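SRPBCC family protein (Bacillus thuringiensis serovar konkukian, PDB 3F08) is of unknown function but probably binds a small hydrophobic ligand in a Bet v 1-like, helix-grip fold. Local coordinates at residues A2-S7 and E116-V121; Q19-F24 and P28-Y33; K38-E41 and R46-A49. The protein carries 5 engineered substitutions. All blocks are in the same frame, centred on the assembly; numbering follows the deposited sequence.

The three contacts sample different parts of one helix-grip fold, an antiparallel sheet closed by its C-terminal helix. Interaction 1 sets edge strand 3-10 against the start of helix 114-137 and spans nearly the whole chain, so that interactions 2 and 3 both fall between its segments in sequence. Interaction 2 folds the end of helix 14-21 against the following loop, about 21 Å from interaction 1 between centres; interaction 3 pairs strands 36-40 and 45-49 at the other edge, its centre about 24 Å from that of interaction 1. Interactions 2 and 3 touch, Phe24 O lying 2.9 Å from Arg46 NH1. Both reach the second subunit, so this end of the fold takes part in the contact between subunits.

Interaction 1: A2-S7 and E116-V121; sequences AHTTTS and EAINLV. Engineered in segment 116-121: Val121 (natural residue Phe).
Thr4 meets the C-terminal helix with both branches of its side chain, and each branch finds a different partner. Its methyl CG2 sits 3.6 Å from CG1 of Val121, an engineered residue that replaces a natural phenylalanine, and the two side chains approach at a slant. Its hydroxyl OG1 lies beside the branch methyl of Ile118, 4.0 Å from CG2, as the Thr4 and Ile118 side chains run past one another in opposite directions. The Thr4 rotamer (chi1 -166°) explains this division: OG1 stands trans to the backbone N, which leaves CG2 between the backbone N and the carbonyl carbon and pointed at Val121. Ile118 also leans over the strand backbone, its CG1 resting 3.9 Å from the carbonyl O of His3. The imidazole of His3 turns the other way and hydrogen-bonds through ND1 to Met1 O.

Strand 3-7 and helix 116-121 run in nearly the same direction, 27° apart, with their axes 8.3 Å from each other at closest approach. Thr4 ties the helix to the edge strand, and Val121 also reaches Tyr84 of strand 81-92, further into the sheet. Between the two segments the contacts are van der Waals: one methyl pair, and a hydroxyl and a carbonyl oxygen against the isoleucine, which implies a modest, non-directional packing of strand on helix.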
loop_
_atom_site.group_PDB
_atom_site.type_symbol
_atom_site.label_atom_id
_atom_site.label_comp_id
_atom_site.label_asym_id
_atom_site.label_seq_id
_atom_site.Cartn_x
_atom_site.Cartn_y
_atom_site.Cartn_z
ATOM N N ALA B 2 13.676 4.991 21.288
ATOM C CA ALA B 2 14.691 4.181 20.616
ATOM C C ALA B 2 14.534 4.113 19.102
ATOM O O ALA B 2 13.424 3.978 18.589
ATOM C CB ALA B 2 14.703 2.785 21.194
ATOM N N HIS B 3 15.658 4.199 18.393
ATOM C CA HIS B 3 15.648 4.164 16.935
ATOM C C HIS B 3 16.968 3.648 16.382
ATOM O O HIS B 3 17.982 3.635 17.074
ATOM C CB HIS B 3 15.404 5.567 16.373
ATOM C CG HIS B 3 16.422 6.576 16.814
ATOM N ND1 HIS B 3 16.464 7.079 18.098
ATOM C CD2 HIS B 3 17.452 7.155 16.150
ATOM C CE1 HIS B 3 17.475 7.923 18.204
ATOM N NE2 HIS B 3 18.092 7.987 17.037
ATOM N N THR B 4 16.951 3.223 15.127
ATOM C CA THR B 4 18.166 2.748 14.496
ATOM C C THR B 4 17.993 2.825 12.988
ATOM O O THR B 4 16.871 2.806 12.478
ATOM C CB THR B 4 18.512 1.295 14.923
ATOM O OG1 THR B 4 19.862 0.998 14.548
ATOM C CG2 THR B 4 17.581 0.294 14.251
ATOM N N THR B 5 19.104 2.932 12.275
ATOM C CA THR B 5 19.061 3.006 10.828
ATOM C C THR B 5 20.339 2.437 10.255
ATOM O O THR B 5 21.399 2.514 10.876
ATOM C CB THR B 5 18.957 4.456 10.331
ATOM O OG1 THR B 5 17.801 5.080 10.894
ATOM C CG2 THR B 5 18.842 4.485 8.814
ATOM N N THR B 6 20.234 1.843 9.077
ATOM C CA THR B 6 21.408 1.320 8.415
ATOM C C THR B 6 21.189 1.571 6.935
ATOM O O THR B 6 20.055 1.582 6.454
ATOM C CB THR B 6 21.628 -0.187 8.684
ATOM O OG1 THR B 6 22.908 -0.572 8.163
ATOM C CG2 THR B 6 20.550 -1.021 8.024
ATOM N N SER B 7 22.276 1.799 6.218
ATOM C CA SER B 7 22.185 2.080 4.801
ATOM C C SER B 7 23.238 1.304 4.038
ATOM O O SER B 7 24.240 0.874 4.606
ATOM C CB SER B 7 22.370 3.578 4.568
ATOM O OG SER B 7 22.536 3.843 3.193
ATOM N N GLU B 116 20.310 -3.528 23.404
ATOM C CA GLU B 116 20.082 -4.862 22.862
ATOM C C GLU B 116 18.986 -4.854 21.791
ATOM O O GLU B 116 19.069 -5.586 20.805
ATOM C CB GLU B 116 19.707 -5.839 23.977
ATOM C CG GLU B 116 19.887 -7.292 23.589
ATOM C CD GLU B 116 19.612 -8.244 24.735
ATOM O OE1 GLU B 116 20.106 -7.982 25.858
ATOM O OE2 GLU B 116 18.909 -9.258 24.507
ATOM N N ALA B 117 17.960 -4.032 21.989
ATOM C CA ALA B 117 16.872 -3.954 21.022
ATOM C C ALA B 117 17.430 -3.340 19.748
ATOM O O ALA B 117 17.148 -3.796 18.640
ATOM C CB ALA B 117 15.736 -3.097 21.568
ATOM N N ILE B 118 18.238 -2.303 19.926
ATOM C CA ILE B 118 18.865 -1.609 18.818
ATOM C C ILE B 118 19.774 -2.546 18.019
ATOM O O ILE B 118 19.714 -2.574 16.791
ATOM C CB ILE B 118 19.666 -0.393 19.338
ATOM C CG1 ILE B 118 18.702 0.751 19.662
ATOM C CG2 ILE B 118 20.720 0.024 18.323
ATOM C CD1 ILE B 118 19.329 1.872 20.476
ATOM N N ASN B 119 20.605 -3.317 18.716
ATOM C CA ASN B 119 21.519 -4.248 18.053
ATOM C C ASN B 119 20.758 -5.342 17.307
ATOM O O ASN B 119 21.160 -5.756 16.222
ATOM C CB ASN B 119 22.471 -4.879 19.080
ATOM C CG ASN B 119 23.427 -5.882 18.455
ATOM O OD1 ASN B 119 24.079 -5.591 17.454
ATOM N ND2 ASN B 119 23.519 -7.067 19.051
ATOM N N LEU B 120 19.661 -5.811 17.893
ATOM C CA LEU B 120 18.856 -6.849 17.262
ATOM C C LEU B 120 18.181 -6.317 15.995
ATOM O O LEU B 120 18.210 -6.954 14.947
ATOM C CB LEU B 120 17.789 -7.352 18.231
ATOM C CG LEU B 120 16.678 -8.198 17.605
ATOM C CD1 LEU B 120 17.251 -9.525 17.102
ATOM C CD2 LEU B 120 15.592 -8.448 18.636
ATOM N N VAL B 121 17.562 -5.150 16.104
ATOM C CA VAL B 121 16.889 -4.549 14.959
ATOM C C VAL B 121 17.895 -4.187 13.868
ATOM O O VAL B 121 17.680 -4.481 12.698
ATOM C CB VAL B 121 16.100 -3.301 15.386
ATOM C CG1 VAL B 121 15.498 -2.616 14.174
ATOM C CG2 VAL B 121 14.996 -3.706 16.361
#

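Interaction 2: Q19-F24 and P28-Y33; sequences QLIGGF and PDWLPY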
loop_
_atom_site.group_PDB
_atom_site.type_symbol
_atom_site.label_atom_id
_atom_site.label_comp_id
_atom_site.label_asym_id
_atom_site.label_seq_id
_atom_site.Cartn_x
_atom_site.Cartn_y
_atom_site.Cartn_z
ATOM N N GLN B 19 11.702 -2.030 -7.926
ATOM C CA GLN B 19 10.867 -3.012 -8.615
ATOM C C GLN B 19 10.899 -4.298 -7.798
ATOM O O GLN B 19 9.875 -4.939 -7.577
ATOM C CB GLN B 19 11.410 -3.316 -10.014
ATOM C CG GLN B 19 10.412 -3.119 -11.156
ATOM C CD GLN B 19 9.061 -3.780 -10.917
ATOM O OE1 GLN B 19 8.940 -5.009 -10.879
ATOM N NE2 GLN B 19 8.036 -2.958 -10.754
ATOM N N LEU B 20 12.097 -4.658 -7.354
ATOM C CA LEU B 20 12.332 -5.865 -6.570
ATOM C C LEU B 20 11.743 -5.809 -5.157
ATOM O O LEU B 20 11.002 -6.709 -4.753
ATOM C CB LEU B 20 13.844 -6.117 -6.467
ATOM C CG LEU B 20 14.439 -7.527 -6.341
ATOM C CD1 LEU B 20 15.417 -7.570 -5.192
ATOM C CD2 LEU B 20 13.354 -8.556 -6.149
ATOM N N ILE B 21 12.056 -4.750 -4.414
ATOM C CA ILE B 21 11.610 -4.652 -3.026
ATOM C C ILE B 21 10.379 -3.803 -2.701
ATOM O O ILE B 21 9.893 -3.839 -1.577
ATOM C CB ILE B 21 12.769 -4.165 -2.133
ATOM C CG1 ILE B 21 13.030 -2.671 -2.364
ATOM C CG2 ILE B 21 14.040 -4.941 -2.482
ATOM C CD1 ILE B 21 14.056 -2.076 -1.418
ATOM N N GLY B 22 9.878 -3.045 -3.669
ATOM C CA GLY B 22 8.713 -2.200 -3.426
ATOM C C GLY B 22 7.428 -2.923 -3.039
ATOM O O GLY B 22 6.560 -2.343 -2.383
ATOM N N GLY B 23 7.301 -4.181 -3.454
ATOM C CA GLY B 23 6.111 -4.951 -3.139
ATOM C C GLY B 23 6.074 -5.344 -1.679
ATOM O O GLY B 23 7.030 -5.921 -1.157
ATOM N N PHE B 24 4.967 -5.039 -1.015
ATOM C CA PHE B 24 4.833 -5.370 0.390
ATOM C C PHE B 24 4.859 -6.885 0.598
ATOM O O PHE B 24 5.348 -7.369 1.618
ATOM C CB PHE B 24 3.544 -4.764 0.941
ATOM C CG PHE B 24 3.471 -4.754 2.442
ATOM C CD1 PHE B 24 4.491 -4.177 3.197
ATOM C CD2 PHE B 24 2.378 -5.305 3.099
ATOM C CE1 PHE B 24 4.424 -4.149 4.597
ATOM C CE2 PHE B 24 2.291 -5.284 4.496
ATOM C CZ PHE B 24 3.319 -4.705 5.243
ATOM N N PRO B 28 9.967 -12.513 -0.013
ATOM C CA PRO B 28 10.646 -13.751 -0.416
ATOM C C PRO B 28 11.394 -13.656 -1.740
ATOM O O PRO B 28 12.175 -14.550 -2.079
ATOM C CB PRO B 28 9.521 -14.801 -0.420
ATOM C CG PRO B 28 8.264 -14.008 -0.488
ATOM C CD PRO B 28 8.550 -12.759 0.298
ATOM N N ASP B 29 11.175 -12.571 -2.480
ATOM C CA ASP B 29 11.883 -12.384 -3.740
ATOM C C ASP B 29 13.311 -11.900 -3.485
ATOM O O ASP B 29 14.120 -11.850 -4.408
ATOM C CB ASP B 29 11.178 -11.364 -4.639
ATOM C CG ASP B 29 9.876 -11.881 -5.208
ATOM O OD1 ASP B 29 9.718 -13.113 -5.300
ATOM O OD2 ASP B 29 9.019 -11.050 -5.582
ATOM N N TRP B 30 13.625 -11.519 -2.250
ATOM C CA TRP B 30 14.979 -11.060 -1.958
ATOM C C TRP B 30 15.515 -11.431 -0.583
ATOM O O TRP B 30 16.678 -11.176 -0.282
ATOM C CB TRP B 30 15.101 -9.542 -2.173
ATOM C CG TRP B 30 14.124 -8.684 -1.414
ATOM C CD1 TRP B 30 12.805 -8.499 -1.692
ATOM C CD2 TRP B 30 14.422 -7.840 -0.295
ATOM N NE1 TRP B 30 12.260 -7.585 -0.823
ATOM C CE2 TRP B 30 13.234 -7.165 0.045
ATOM C CE3 TRP B 30 15.584 -7.586 0.453
ATOM C CZ2 TRP B 30 13.170 -6.246 1.104
ATOM C CZ3 TRP B 30 15.522 -6.674 1.502
ATOM C CH2 TRP B 30 14.320 -6.014 1.817
ATOM N N LEU B 31 14.671 -12.044 0.242
ATOM C CA LEU B 31 15.059 -12.483 1.583
ATOM C C LEU B 31 14.941 -14.009 1.620
ATOM O O LEU B 31 13.842 -14.555 1.695
ATOM C CB LEU B 31 14.126 -11.867 2.628
ATOM C CG LEU B 31 14.663 -10.848 3.636
ATOM C CD1 LEU B 31 15.528 -9.830 2.937
ATOM C CD2 LEU B 31 13.496 -10.167 4.341
ATOM N N PRO B 32 16.078 -14.716 1.564
ATOM C CA PRO B 32 16.116 -16.185 1.585
ATOM C C PRO B 32 15.495 -16.859 2.811
ATOM O O PRO B 32 14.932 -17.946 2.702
ATOM C CB PRO B 32 17.611 -16.490 1.460
ATOM C CG PRO B 32 18.117 -15.333 0.632
ATOM C CD PRO B 32 17.418 -14.164 1.304
ATOM N N TYR B 33 15.594 -16.222 3.971
ATOM C CA TYR B 33 15.054 -16.807 5.191
ATOM C C TYR B 33 13.557 -16.601 5.386
ATOM O O TYR B 33 13.001 -16.972 6.420
ATOM C CB TYR B 33 15.835 -16.288 6.395
ATOM C CG TYR B 33 16.322 -14.871 6.225
ATOM C CD1 TYR B 33 15.546 -13.789 6.635
ATOM C CD2 TYR B 33 17.568 -14.611 5.657
ATOM C CE1 TYR B 33 16.007 -12.478 6.491
ATOM C CE2 TYR B 33 18.036 -13.310 5.506
ATOM C CZ TYR B 33 17.255 -12.248 5.927
ATOM O OH TYR B 33 17.737 -10.961 5.823
HETATM O O HOH W 1 9.538 -8.265 -6.533
HETATM O O HOH W 2 9.413 -5.808 -0.012
#
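The indole of Trp30 is held between two aliphatic groups. On one face lies the Ile21 methyl CG2, 3.5 Å from the centroid of the five-membered ring and only 12° off its normal, a well-centred CH-pi contact. On the opposite face Leu31 CD1, from the next residue in the chain, is displaced toward the rim. At the edge, in the ring plane, a water accepts a weak hydrogen bond from Trp30 NE1 at 3.5 Å. The same water donates to Ile21 O and Gly23 O, so one solvent molecule links the indole N-H to two backbone carbonyls of segment 19-24.

Trp30 reaches this position with CG between its backbone N and carbonyl carbon (chi1 55°), and Ile21 has CG1 in the corresponding place (chi1 74°), its CG2 being the branch laid on the ring. The two Leu20 methyls divide between neighbours: CD1 packs 3.6 Å from Trp30 CB, at the root of the indole, while CD2 lies 3.9 Å from Asp29 CB. A second water lies between Leu20 and Asp29, donating to Leu20 O at 2.8 Å and to Asp29 OD2 at 3.0 Å. The carboxylate thus reaches the last part of the helix through solvent.

Beyond the pair, Leu132 of helix 114-137 touches both Leu20 and Ile21, and Ile88 of strand 81-92 packs on Ile21 and Trp30. The short N-terminal helix and the loop after it are in this way fastened to both the sheet and the long helix, an arrangement consistent with the helix-grip fold of the Bet v 1-like superfamily.

Interaction 3: K38-E41 and R46-A49; sequences KLTE and RHLA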
loop_
_atom_site.group_PDB
_atom_site.type_symbol
_atom_site.label_atom_id
_atom_site.label_comp_id
_atom_site.label_asym_id
_atom_site.label_seq_id
_atom_site.Cartn_x
_atom_site.Cartn_y
_atom_site.Cartn_z
ATOM N N LYS B 38 2.125 -14.011 2.365
ATOM C CA LYS B 38 0.767 -13.861 1.843
ATOM C C LYS B 38 0.155 -12.572 2.386
ATOM O O LYS B 38 0.501 -12.125 3.477
ATOM C CB LYS B 38 -0.121 -15.040 2.268
ATOM C CG LYS B 38 0.272 -16.381 1.677
ATOM C CD LYS B 38 0.140 -16.398 0.162
ATOM C CE LYS B 38 0.547 -17.759 -0.395
ATOM N NZ LYS B 38 0.489 -17.799 -1.887
ATOM N N LEU B 39 -0.765 -11.985 1.632
ATOM C CA LEU B 39 -1.406 -10.748 2.061
ATOM C C LEU B 39 -2.854 -10.951 2.499
ATOM O O LEU B 39 -3.567 -11.787 1.938
ATOM C CB LEU B 39 -1.388 -9.719 0.921
ATOM C CG LEU B 39 -0.057 -9.243 0.331
ATOM C CD1 LEU B 39 -0.337 -8.490 -0.957
ATOM C CD2 LEU B 39 0.690 -8.353 1.318
ATOM N N THR B 40 -3.280 -10.191 3.509
ATOM C CA THR B 40 -4.662 -10.242 3.970
ATOM C C THR B 40 -5.152 -8.803 4.060
ATOM O O THR B 40 -4.400 -7.871 3.763
ATOM C CB THR B 40 -4.819 -10.932 5.354
ATOM O OG1 THR B 40 -4.019 -10.264 6.332
ATOM C CG2 THR B 40 -4.405 -12.387 5.264
ATOM N N GLU B 41 -6.411 -8.622 4.442
ATOM C CA GLU B 41 -6.980 -7.284 4.543
ATOM C C GLU B 41 -6.812 -6.456 3.259
ATOM O O GLU B 41 -6.427 -5.281 3.296
ATOM C CB GLU B 41 -6.370 -6.557 5.748
ATOM C CG GLU B 41 -6.884 -7.105 7.075
ATOM C CD GLU B 41 -6.593 -6.198 8.253
ATOM O OE1 GLU B 41 -6.740 -4.963 8.118
ATOM O OE2 GLU B 41 -6.236 -6.724 9.322
ATOM N N ARG B 46 0.702 -8.382 5.840
ATOM C CA ARG B 46 1.469 -9.472 5.268
ATOM C C ARG B 46 1.815 -10.502 6.329
ATOM O O ARG B 46 2.177 -10.163 7.457
ATOM C CB ARG B 46 2.748 -8.957 4.575
ATOM C CG ARG B 46 3.790 -8.324 5.479
ATOM C CD ARG B 46 4.933 -7.754 4.645
ATOM N NE ARG B 46 5.954 -7.093 5.461
ATOM C CZ ARG B 46 6.951 -6.364 4.966
ATOM N NH1 ARG B 46 7.070 -6.198 3.651
ATOM N NH2 ARG B 46 7.831 -5.794 5.783
ATOM N N HIS B 47 1.664 -11.768 5.959
ATOM C CA HIS B 47 1.965 -12.880 6.845
ATOM C C HIS B 47 3.248 -13.495 6.337
ATOM O O HIS B 47 3.281 -14.080 5.255
ATOM C CB HIS B 47 0.843 -13.921 6.816
ATOM C CG HIS B 47 -0.409 -13.475 7.503
ATOM N ND1 HIS B 47 -1.159 -12.404 7.065
ATOM C CD2 HIS B 47 -1.033 -13.945 8.608
ATOM C CE1 HIS B 47 -2.191 -12.233 7.871
ATOM N NE2 HIS B 47 -2.138 -13.155 8.816
ATOM N N LEU B 48 4.307 -13.353 7.123
ATOM C CA LEU B 48 5.613 -13.871 6.756
ATOM C C LEU B 48 5.922 -15.154 7.498
ATOM O O LEU B 48 5.824 -15.213 8.724
ATOM C CB LEU B 48 6.683 -12.833 7.085
ATOM C CG LEU B 48 6.356 -11.412 6.634
ATOM C CD1 LEU B 48 7.385 -10.447 7.209
ATOM C CD2 LEU B 48 6.314 -11.354 5.114
ATOM N N ALA B 49 6.298 -16.186 6.760
ATOM C CA ALA B 49 6.634 -17.451 7.391
ATOM C C ALA B 49 8.133 -17.691 7.302
ATOM O O ALA B 49 8.724 -17.513 6.242
ATOM C CB ALA B 49 5.883 -18.586 6.712
#
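Lys38 and His47 form an antiparallel hydrogen-bonded pair, joined by two backbone bonds. His47 N donates to Lys38 O at 2.8 Å and almost straight, with 170° at the hydrogen; the return bond from Lys38 N to His47 O is longer, 3.1 Å, and more bent, at 158°. Lys38 O receives a further, weaker approach from Arg46 CA at 3.3 Å, a CA-H...O contact of the kind common in sheets.

Beyond these backbone bonds, the Thr40 side chain crosses that of His47 at about a right angle. Its OG1 lies at the edge of the imidazole, in plane, 3.1 Å from His47 CE1, and its methyl CG2 is 3.4 Å from the same carbon. This double approach follows from the Thr40 torsion (chi1 57°), with OG1 between the backbone N and carbonyl carbon and CG2 trans to the carbonyl carbon.

On the face away from the Lys38 and His47 side chains, Leu39 and Arg46 make the non-hydrogen-bonded pair, Leu39 CD2 packing 3.9 Å from Arg46 CB. The arginine chain then extends away from Leu39 to a salt bridge with Glu58, a hydrogen bond to Tyr70 OH and a cation-pi contact with Tyr72, partners that probably fix its guanidinium firmly. Leu39 packs on Phe24 and Asn25 and also touches Gly42 of the second subunit. The pairing is that of a beta hairpin, strands 36-40 and 45-49, with 36-40 the outermost strand of the antiparallel sheet within this chain of Bet v 1-like fold.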